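Local coordinates for Lmo0181 protein (Listeria monocytogenes serovar 1/2a, PDB 5F7V), which binds cycloalternan, a cyclic alpha-glucan, as the lipoprotein substrate-binding component of a probable ABC transporter, at residues 311-321 with 329-337; 168-176 with 239-249. All coordinates share one frame; numbering follows the deposited sequence.

Contact 1 (311-321 with 329-337); sequences AKIRIDNNWEL and ILQPYLDAT. With GLC (alpha-D-glucopyranose), chain B.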
loop_
_atom_site.group_PDB
_atom_site.type_symbol
_atom_site.label_atom_id
_atom_site.label_comp_id
_atom_site.label_asym_id
_atom_site.label_seq_id
_atom_site.Cartn_x
_atom_site.Cartn_y
_atom_site.Cartn_z
ATOM N N ALA A 311 -7.179 16.423 -7.907
ATOM C CA ALA A 311 -5.879 16.405 -7.231
ATOM C C ALA A 311 -5.943 17.319 -6.019
ATOM O O ALA A 311 -5.435 16.951 -4.981
ATOM C CB ALA A 311 -4.743 16.792 -8.165
ATOM N N LYS A 312 -6.586 18.473 -6.159
ATOM C CA LYS A 312 -6.690 19.387 -5.016
ATOM C C LYS A 312 -7.537 18.802 -3.893
ATOM O O LYS A 312 -7.198 19.011 -2.717
ATOM C CB LYS A 312 -7.305 20.701 -5.462
ATOM C CG LYS A 312 -6.342 21.500 -6.309
ATOM C CD LYS A 312 -7.066 22.591 -7.067
ATOM C CE LYS A 312 -6.096 23.593 -7.661
ATOM N NZ LYS A 312 -6.803 24.535 -8.566
ATOM N N ILE A 313 -8.609 18.085 -4.224
ATOM C CA ILE A 313 -9.416 17.398 -3.223
ATOM C C ILE A 313 -8.590 16.340 -2.496
ATOM O O ILE A 313 -8.659 16.234 -1.279
ATOM C CB ILE A 313 -10.673 16.781 -3.854
ATOM C CG1 ILE A 313 -11.659 17.853 -4.343
ATOM C CG2 ILE A 313 -11.380 15.835 -2.893
ATOM C CD1 ILE A 313 -12.655 17.292 -5.342
ATOM N N ARG A 314 -7.837 15.576 -3.277
ATOM C CA ARG A 314 -7.020 14.519 -2.731
ATOM C C ARG A 314 -6.023 15.083 -1.722
ATOM O O ARG A 314 -5.851 14.527 -0.653
ATOM C CB ARG A 314 -6.320 13.815 -3.890
ATOM C CG ARG A 314 -5.543 12.632 -3.392
ATOM C CD ARG A 314 -5.065 11.741 -4.503
ATOM N NE ARG A 314 -6.120 11.023 -5.195
ATOM C CZ ARG A 314 -6.630 9.858 -4.816
ATOM N NH1 ARG A 314 -7.531 9.311 -5.607
ATOM N NH2 ARG A 314 -6.223 9.241 -3.713
ATOM N N ILE A 315 -5.308 16.122 -2.136
ATOM C CA ILE A 315 -4.348 16.802 -1.293
ATOM C C ILE A 315 -5.001 17.328 -0.021
ATOM O O ILE A 315 -4.494 17.118 1.091
ATOM C CB ILE A 315 -3.609 17.901 -2.090
ATOM C CG1 ILE A 315 -2.671 17.344 -3.166
ATOM C CG2 ILE A 315 -2.894 18.874 -1.150
ATOM C CD1 ILE A 315 -1.384 16.705 -2.679
ATOM N N ASP A 316 -6.123 18.004 -0.191
ATOM C CA ASP A 316 -6.802 18.553 0.985
ATOM C C ASP A 316 -7.199 17.515 2.023
ATOM O O ASP A 316 -7.221 17.814 3.220
ATOM C CB ASP A 316 -8.066 19.320 0.569
ATOM C CG ASP A 316 -8.613 20.132 1.708
ATOM O OD1 ASP A 316 -7.862 20.945 2.287
ATOM O OD2 ASP A 316 -9.797 19.915 2.035
ATOM N N ASN A 317 -7.491 16.310 1.561
ATOM C CA ASN A 317 -7.907 15.217 2.429
ATOM C C ASN A 317 -6.800 14.252 2.849
ATOM O O ASN A 317 -7.109 13.239 3.488
ATOM C CB ASN A 317 -9.081 14.493 1.751
ATOM C CG ASN A 317 -10.334 15.340 1.788
ATOM O OD1 ASN A 317 -10.978 15.479 2.842
ATOM N ND2 ASN A 317 -10.630 16.017 0.694
ATOM N N ASN A 318 -5.545 14.550 2.506
ATOM C CA ASN A 318 -4.397 13.693 2.810
ATOM C C ASN A 318 -4.562 12.295 2.247
ATOM O O ASN A 318 -4.012 11.351 2.814
ATOM C CB ASN A 318 -4.152 13.596 4.313
ATOM C CG ASN A 318 -3.837 14.930 4.941
ATOM O OD1 ASN A 318 -2.861 15.579 4.573
ATOM N ND2 ASN A 318 -4.644 15.332 5.914
ATOM N N TRP A 319 -5.309 12.150 1.152
ATOM C CA TRP A 319 -5.703 10.826 0.654
ATOM C C TRP A 319 -4.643 10.280 -0.279
ATOM O O TRP A 319 -4.743 10.354 -1.489
ATOM C CB TRP A 319 -7.096 10.897 0.047
ATOM C CG TRP A 319 -7.563 9.587 -0.499
ATOM C CD1 TRP A 319 -7.119 8.335 -0.173
ATOM C CD2 TRP A 319 -8.556 9.420 -1.511
ATOM N NE1 TRP A 319 -7.803 7.415 -0.915
ATOM C CE2 TRP A 319 -8.684 8.044 -1.756
ATOM C CE3 TRP A 319 -9.357 10.307 -2.238
ATOM C CZ2 TRP A 319 -9.569 7.548 -2.722
ATOM C CZ3 TRP A 319 -10.242 9.791 -3.174
ATOM C CH2 TRP A 319 -10.339 8.428 -3.406
ATOM N N GLU A 320 -3.582 9.752 0.320
ATOM C CA GLU A 320 -2.386 9.315 -0.425
ATOM C C GLU A 320 -1.850 10.528 -1.181
ATOM O O GLU A 320 -1.964 11.641 -0.677
ATOM C CB GLU A 320 -2.646 8.096 -1.293
ATOM C CG GLU A 320 -3.154 6.920 -0.451
ATOM C CD GLU A 320 -3.202 5.600 -1.171
ATOM O OE1 GLU A 320 -2.924 5.547 -2.415
ATOM O OE2 GLU A 320 -3.558 4.630 -0.465
ATOM N N LEU A 321 -1.243 10.357 -2.347
ATOM C CA LEU A 321 -0.728 11.437 -3.183
ATOM C C LEU A 321 -1.341 11.302 -4.551
ATOM O O LEU A 321 -1.502 10.207 -5.049
ATOM C CB LEU A 321 0.811 11.371 -3.242
ATOM C CG LEU A 321 1.559 11.663 -1.935
ATOM C CD1 LEU A 321 3.028 11.317 -2.111
ATOM C CD2 LEU A 321 1.381 13.096 -1.505
ATOM N N ILE A 329 0.371 22.104 -6.621
ATOM C CA ILE A 329 -0.604 21.125 -6.168
ATOM C C ILE A 329 -0.140 20.401 -4.899
ATOM O O ILE A 329 -0.950 20.175 -4.002
ATOM C CB ILE A 329 -0.908 20.108 -7.294
ATOM C CG1 ILE A 329 -1.658 20.804 -8.437
ATOM C CG2 ILE A 329 -1.694 18.885 -6.804
ATOM C CD1 ILE A 329 -3.119 21.101 -8.172
ATOM N N LEU A 330 1.138 20.066 -4.802
ATOM C CA LEU A 330 1.661 19.345 -3.638
ATOM C C LEU A 330 1.942 20.185 -2.400
ATOM O O LEU A 330 2.001 19.663 -1.292
ATOM C CB LEU A 330 2.969 18.623 -3.973
ATOM C CG LEU A 330 2.925 17.343 -4.807
ATOM C CD1 LEU A 330 4.309 16.861 -5.221
ATOM C CD2 LEU A 330 2.258 16.252 -3.983
ATOM N N GLN A 331 2.137 21.486 -2.579
ATOM C CA GLN A 331 2.528 22.317 -1.440
ATOM C C GLN A 331 1.605 22.222 -0.230
ATOM O O GLN A 331 2.146 22.119 0.874
ATOM C CB GLN A 331 2.685 23.775 -1.868
ATOM C CG GLN A 331 3.404 24.654 -0.842
ATOM C CD GLN A 331 4.787 24.126 -0.480
ATOM O OE1 GLN A 331 5.577 23.780 -1.348
ATOM N NE2 GLN A 331 5.088 24.044 0.805
ATOM N N PRO A 332 0.266 22.248 -0.381
ATOM C CA PRO A 332 -0.568 22.143 0.823
ATOM C C PRO A 332 -0.322 20.838 1.582
ATOM O O PRO A 332 -0.467 20.819 2.807
ATOM C CB PRO A 332 -2.002 22.278 0.277
ATOM C CG PRO A 332 -1.857 23.041 -0.995
ATOM C CD PRO A 332 -0.558 22.543 -1.577
ATOM N N TYR A 333 0.052 19.753 0.906
ATOM C CA TYR A 333 0.395 18.513 1.611
ATOM C C TYR A 333 1.638 18.649 2.457
ATOM O O TYR A 333 1.715 18.081 3.545
ATOM C CB TYR A 333 0.567 17.380 0.594
ATOM C CG TYR A 333 0.705 16.010 1.191
ATOM C CD1 TYR A 333 1.927 15.520 1.634
ATOM C CD2 TYR A 333 -0.397 15.177 1.338
ATOM C CE1 TYR A 333 2.044 14.259 2.171
ATOM C CE2 TYR A 333 -0.297 13.912 1.892
ATOM C CZ TYR A 333 0.926 13.453 2.304
ATOM O OH TYR A 333 1.062 12.210 2.848
ATOM N N LEU A 334 2.622 19.370 1.958
ATOM C CA LEU A 334 3.854 19.611 2.726
ATOM C C LEU A 334 3.572 20.538 3.920
ATOM O O LEU A 334 4.220 20.405 4.970
ATOM C CB LEU A 334 4.923 20.244 1.834
ATOM C CG LEU A 334 5.610 19.309 0.852
ATOM C CD1 LEU A 334 6.442 20.162 -0.088
ATOM C CD2 LEU A 334 6.425 18.282 1.644
ATOM N N ASP A 335 2.593 21.429 3.796
ATOM C CA ASP A 335 2.319 22.400 4.842
ATOM C C ASP A 335 1.309 21.917 5.866
ATOM O O ASP A 335 1.150 22.510 6.941
ATOM C CB ASP A 335 1.815 23.706 4.211
ATOM C CG ASP A 335 2.894 24.440 3.407
ATOM O OD1 ASP A 335 4.096 24.169 3.604
ATOM O OD2 ASP A 335 2.555 25.299 2.584
ATOM N N ALA A 336 0.617 20.840 5.538
ATOM C CA ALA A 336 -0.401 20.287 6.417
ATOM C C ALA A 336 0.211 19.541 7.598
ATOM O O ALA A 336 1.310 18.984 7.542
ATOM C CB ALA A 336 -1.277 19.329 5.614
ATOM N N THR A 337 -0.503 19.591 8.707
ATOM C CA THR A 337 -0.048 18.921 9.941
ATOM C C THR A 337 -1.272 18.518 10.784
ATOM O O THR A 337 -2.263 19.263 10.740
ATOM C CB THR A 337 0.928 19.811 10.736
ATOM O OG1 THR A 337 1.404 19.115 11.903
ATOM C CG2 THR A 337 0.335 21.154 11.171
HETATM C C1 GLC B . -2.871 0.791 0.402
HETATM C C2 GLC B . -2.650 1.298 -1.004
HETATM C C3 GLC B . -2.610 0.135 -1.980
HETATM C C4 GLC B . -1.617 -0.923 -1.514
HETATM C C5 GLC B . -1.954 -1.371 -0.098
HETATM C C6 GLC B . -0.928 -2.339 0.478
HETATM O O2 GLC B . -3.700 2.214 -1.332
HETATM O O3 GLC B . -2.194 0.649 -3.242
HETATM O O4 GLC B . -1.763 -2.061 -2.369
HETATM O O5 GLC B . -1.938 -0.217 0.771
HETATM O O6 GLC B . -1.316 -2.489 1.863
HETATM O O HOH W 1 -1.343 10.844 2.997
#
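Ile315 of helix 308-316 sits as a knob in a hole formed by Ile329, Leu330, Pro332 and Tyr333 of helix 327-335. Its CB approaches the backbone O of Ile329. CG1 comes closer still to that oxygen, at 3.4 Å from Ile329 O, and also brushes Ile329 CG2. CG2, placed anti to the backbone N, also nears that oxygen and packs against Pro332 CB and the backbone N of Tyr333. The tip, CD1, packs against both Leu330 CD2 and Tyr333 CB, each 3.9 Å away, while staying near Ile329 O. Ile329 answers with both its branches: CG2 rests on Ala311 CB, while CD1 meets the extended chain of Lys312 at CG, 3.7 Å away, and at CE.

Beyond the helix the chain turns back through a Schellman motif with Asn318 as its C-prime residue, and so delivers Leu321 to the Tyr333 ring. Leu321 CD2 stands 3.7 Å from the ring centroid and only 4° off the normal, a CH-pi contact over the face. At the ring edge a water accepts from Tyr333 OH (2.8 Å) and donates to Asn318 O (2.7 Å), tying the turn to helix 327-335. The same turn carries Glu320 to the glycan, where its OE2 accepts a 2.6 Å hydrogen bond from O2 of a glucose; Ser126 holds the other carboxylate oxygen.

The axes of segments 311-316 and 329-335 run nearly parallel, 5° apart, with a closest approach of 8.8 Å. Helix 343-347 packs on Leu321 and Tyr333 through Phe346, Arg342 makes a cation-pi contact with Tyr333, and Leu321 pairs by backbone bonds with Phe127 of strand 119-135.

Contact 2 (168-176 with 239-249); sequences NKVWGTSQP and LFMNGQIAMLH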
loop_
_atom_site.group_PDB
_atom_site.type_symbol
_atom_site.label_atom_id
_atom_site.label_comp_id
_atom_site.label_asym_id
_atom_site.label_seq_id
_atom_site.Cartn_x
_atom_site.Cartn_y
_atom_site.Cartn_z
ATOM N N ASN A 168 1.078 -2.044 31.465
ATOM C CA ASN A 168 0.141 -1.061 30.983
ATOM C C ASN A 168 -0.310 -1.280 29.552
ATOM O O ASN A 168 -0.992 -0.436 28.955
ATOM C CB ASN A 168 0.769 0.329 31.154
ATOM C CG ASN A 168 0.726 0.803 32.565
ATOM O OD1 ASN A 168 -0.263 0.615 33.252
ATOM N ND2 ASN A 168 1.816 1.386 33.028
ATOM N N LYS A 169 0.031 -2.447 29.006
ATOM C CA LYS A 169 -0.397 -2.830 27.663
ATOM C C LYS A 169 0.103 -1.870 26.605
ATOM O O LYS A 169 -0.644 -1.524 25.665
ATOM C CB LYS A 169 -1.920 -3.036 27.574
ATOM C CG LYS A 169 -2.540 -3.860 28.693
ATOM C CD LYS A 169 -1.938 -5.258 28.818
ATOM C CE LYS A 169 -1.887 -6.078 27.547
ATOM N NZ LYS A 169 -3.230 -6.447 27.043
ATOM N N VAL A 170 1.346 -1.417 26.790
ATOM C CA VAL A 170 1.985 -0.540 25.794
ATOM C C VAL A 170 3.128 -1.313 25.151
ATOM O O VAL A 170 3.965 -1.885 25.847
ATOM C CB VAL A 170 2.480 0.774 26.420
ATOM C CG1 VAL A 170 3.295 1.590 25.427
ATOM C CG2 VAL A 170 1.337 1.591 26.979
ATOM N N TRP A 171 3.111 -1.327 23.828
ATOM C CA TRP A 171 4.185 -1.940 23.043
ATOM C C TRP A 171 5.000 -0.871 22.352
ATOM O O TRP A 171 4.494 0.150 21.913
ATOM C CB TRP A 171 3.588 -2.927 22.018
ATOM C CG TRP A 171 3.038 -4.194 22.588
ATOM C CD1 TRP A 171 3.708 -5.364 22.889
ATOM C CD2 TRP A 171 1.682 -4.414 22.959
ATOM N NE1 TRP A 171 2.840 -6.279 23.398
ATOM C CE2 TRP A 171 1.590 -5.710 23.479
ATOM C CE3 TRP A 171 0.525 -3.631 22.889
ATOM C CZ2 TRP A 171 0.399 -6.243 23.935
ATOM C CZ3 TRP A 171 -0.664 -4.172 23.346
ATOM C CH2 TRP A 171 -0.712 -5.452 23.831
ATOM N N GLY A 172 6.291 -1.139 22.233
ATOM C CA GLY A 172 7.192 -0.213 21.562
ATOM C C GLY A 172 7.031 -0.119 20.055
ATOM O O GLY A 172 7.269 0.957 19.501
ATOM N N THR A 173 6.605 -1.201 19.408
ATOM C CA THR A 173 6.509 -1.171 17.944
ATOM C C THR A 173 5.456 -2.112 17.428
ATOM O O THR A 173 5.005 -3.013 18.116
ATOM C CB THR A 173 7.880 -1.428 17.358
ATOM O OG1 THR A 173 7.896 -1.057 15.967
ATOM C CG2 THR A 173 8.350 -2.874 17.489
ATOM N N SER A 174 5.078 -1.904 16.182
ATOM C CA SER A 174 4.197 -2.833 15.493
ATOM C C SER A 174 4.478 -2.691 14.004
ATOM O O SER A 174 4.559 -1.580 13.459
ATOM C CB SER A 174 2.728 -2.505 15.743
ATOM O OG SER A 174 1.926 -3.492 15.079
ATOM N N GLN A 175 4.586 -3.830 13.350
ATOM C CA GLN A 175 4.914 -3.885 11.920
ATOM C C GLN A 175 4.314 -5.180 11.383
ATOM O O GLN A 175 4.375 -6.238 12.038
ATOM C CB GLN A 175 6.420 -3.912 11.748
ATOM C CG GLN A 175 6.877 -3.967 10.303
ATOM C CD GLN A 175 8.293 -3.504 10.059
ATOM O OE1 GLN A 175 8.672 -3.234 8.911
ATOM N NE2 GLN A 175 9.067 -3.449 11.109
ATOM N N PRO A 176 3.713 -5.134 10.193
ATOM C CA PRO A 176 3.151 -6.383 9.651
ATOM C C PRO A 176 4.244 -7.419 9.362
ATOM O O PRO A 176 5.346 -7.108 8.952
ATOM C CB PRO A 176 2.467 -5.920 8.366
ATOM C CG PRO A 176 2.178 -4.461 8.600
ATOM C CD PRO A 176 3.353 -3.970 9.353
ATOM N N LEU A 239 -4.997 -0.101 18.110
ATOM C CA LEU A 239 -4.131 -0.028 19.312
ATOM C C LEU A 239 -3.325 1.263 19.351
ATOM O O LEU A 239 -3.121 1.933 20.362
ATOM C CB LEU A 239 -3.228 -1.238 19.425
ATOM C CG LEU A 239 -3.858 -2.498 20.045
ATOM C CD1 LEU A 239 -5.045 -3.049 19.271
ATOM C CD2 LEU A 239 -2.783 -3.560 20.293
ATOM N N PHE A 240 -2.837 1.666 18.181
ATOM C CA PHE A 240 -2.123 2.959 18.093
ATOM C C PHE A 240 -2.993 4.144 18.508
ATOM O O PHE A 240 -2.566 4.988 19.317
ATOM C CB PHE A 240 -1.553 3.153 16.675
ATOM C CG PHE A 240 -0.719 4.406 16.514
ATOM C CD1 PHE A 240 0.596 4.420 16.975
ATOM C CD2 PHE A 240 -1.232 5.567 15.942
ATOM C CE1 PHE A 240 1.375 5.537 16.842
ATOM C CE2 PHE A 240 -0.419 6.701 15.815
ATOM C CZ PHE A 240 0.872 6.671 16.258
ATOM N N MET A 241 -4.227 4.202 17.998
ATOM C CA MET A 241 -5.182 5.220 18.450
ATOM C C MET A 241 -5.493 5.151 19.928
ATOM O O MET A 241 -5.763 6.199 20.503
ATOM C CB MET A 241 -6.473 5.091 17.639
ATOM C CG MET A 241 -6.260 5.649 16.235
ATOM S SD MET A 241 -6.110 7.457 16.168
ATOM C CE MET A 241 -7.750 8.148 16.377
ATOM N N ASN A 242 -5.426 3.963 20.522
ATOM C CA ASN A 242 -5.672 3.739 21.948
ATOM C C ASN A 242 -4.420 3.995 22.790
ATOM O O ASN A 242 -4.487 3.693 23.990
ATOM C CB ASN A 242 -6.227 2.311 22.149
ATOM C CG ASN A 242 -7.050 2.141 23.438
ATOM O OD1 ASN A 242 -7.858 3.001 23.753
ATOM N ND2 ASN A 242 -6.883 1.018 24.132
ATOM N N GLY A 243 -3.374 4.609 22.229
ATOM C CA GLY A 243 -2.189 4.925 23.006
ATOM C C GLY A 243 -1.298 3.764 23.359
ATOM O O GLY A 243 -0.497 3.869 24.305
ATOM N N GLN A 244 -1.445 2.626 22.693
ATOM C CA GLN A 244 -0.776 1.395 23.117
ATOM C C GLN A 244 0.446 1.029 22.253
ATOM O O GLN A 244 1.019 -0.039 22.494
ATOM C CB GLN A 244 -1.745 0.221 23.090
ATOM C CG GLN A 244 -2.865 0.329 24.113
ATOM C CD GLN A 244 -3.758 -0.877 24.019
ATOM O OE1 GLN A 244 -4.859 -0.808 23.432
ATOM N NE2 GLN A 244 -3.276 -1.974 24.526
ATOM N N ILE A 245 0.813 1.803 21.224
ATOM C CA ILE A 245 1.932 1.478 20.334
ATOM C C ILE A 245 2.795 2.728 20.134
ATOM O O ILE A 245 2.321 3.744 19.639
ATOM C CB ILE A 245 1.410 0.900 19.007
ATOM C CG1 ILE A 245 0.641 -0.412 19.187
ATOM C CG2 ILE A 245 2.560 0.751 18.022
ATOM C CD1 ILE A 245 -0.012 -1.004 17.963
ATOM N N ALA A 246 4.071 2.656 20.487
ATOM C CA ALA A 246 4.923 3.825 20.307
ATOM C C ALA A 246 5.336 4.073 18.867
ATOM O O ALA A 246 5.427 5.234 18.466
ATOM C CB ALA A 246 6.161 3.704 21.185
ATOM N N MET A 247 5.564 3.018 18.082
ATOM C CA MET A 247 6.028 3.127 16.673
ATOM C C MET A 247 5.186 2.168 15.846
ATOM O O MET A 247 5.113 0.988 16.149
ATOM C CB MET A 247 7.505 2.764 16.498
ATOM C CG MET A 247 8.457 3.758 17.097
ATOM S SD MET A 247 10.168 3.251 16.979
ATOM C CE MET A 247 10.348 2.086 18.345
ATOM N N LEU A 248 4.552 2.683 14.798
ATOM C CA LEU A 248 3.693 1.883 13.934
ATOM C C LEU A 248 4.197 2.011 12.497
ATOM O O LEU A 248 4.233 3.125 11.963
ATOM C CB LEU A 248 2.257 2.359 14.042
ATOM C CG LEU A 248 1.247 1.654 13.153
ATOM C CD1 LEU A 248 1.094 0.206 13.535
ATOM C CD2 LEU A 248 -0.078 2.381 13.273
ATOM N N HIS A 249 4.512 0.883 11.865
ATOM C CA HIS A 249 4.954 0.908 10.450
ATOM C C HIS A 249 3.728 0.719 9.569
ATOM O O HIS A 249 3.166 -0.372 9.486
ATOM C CB HIS A 249 5.961 -0.231 10.213
ATOM C CG HIS A 249 7.222 -0.035 10.971
ATOM N ND1 HIS A 249 8.391 0.336 10.367
ATOM C CD2 HIS A 249 7.495 -0.133 12.289
ATOM C CE1 HIS A 249 9.342 0.447 11.273
ATOM N NE2 HIS A 249 8.822 0.177 12.452
HETATM O O HOH W 2 -3.990 -4.798 25.083
#
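The imidazole of His249 carries the side-chain amide of Gln175 on one face, the two planes 3° apart and stacked, with Gln175 CD 3.7 Å from His249 CG. In the plane of the ring, at its edge, lie Ser174 O, 3.5 Å from His249 CD2, and Thr173 OG1. Both ring nitrogens have partners, ND1 in Glu270 and NE2 in Glu156, which also bonds Thr173 OG1; these bonds would fix the ring's rotation. The Trp171 indole lies alongside Gln244, whose NE2 sits near the ring plane at the edge, 3.6 Å from CZ3; Leu239 CD2 touches the same carbon obliquely.

These side chains flank a parallel pairing of strands 171-174 and 245-251, part of the mixed sheet of this periplasmic-binding-protein fold. Trp171 N gives a nearly straight bond (176°) to Gln244 O, and Trp171 O receives Ala246 N. Further along, Ser174 N makes a weak bond to Met247 O before His249 N closes on Ser174 O at 2.9 Å. Past the corner that both chains turn at Gly172 and Ala246, Ser174 CB touches both Ile245 CD1 and Leu248 CD1.

At the outer end, the extended Gln244 side chain brings NE2 to a lone pair of Lys169 O, in the carbonyl plane, at 2.9 Å. A water joins the same NE2 to Lys169 NZ. Pro176, whose CD touches His249 O, also reaches a glucose of the bound glycan.

Both contacts are largely buried, each with an exposed fringe, and each sends one residue to the glycan pocket: Glu320 from contact 1 and Pro176 from contact 2. Their centres lie 26 Å apart and they do not touch. Strand 119-135 is common ground, pairing by backbone bonds with Leu321 beside contact 1 and with Ala246 and Leu248 in contact 2. The chemistry follows the elements joined. Two helices meet in contact 1 through aliphatic groups and a tyrosine, with no direct hydrogen bond between the segments; contact 2 is a strand pairing built on main-chain bonds, supplemented by a glutamine amide. Sugar recognition likewise differs, being a carboxylate hydrogen bond in one and proline contact in the other.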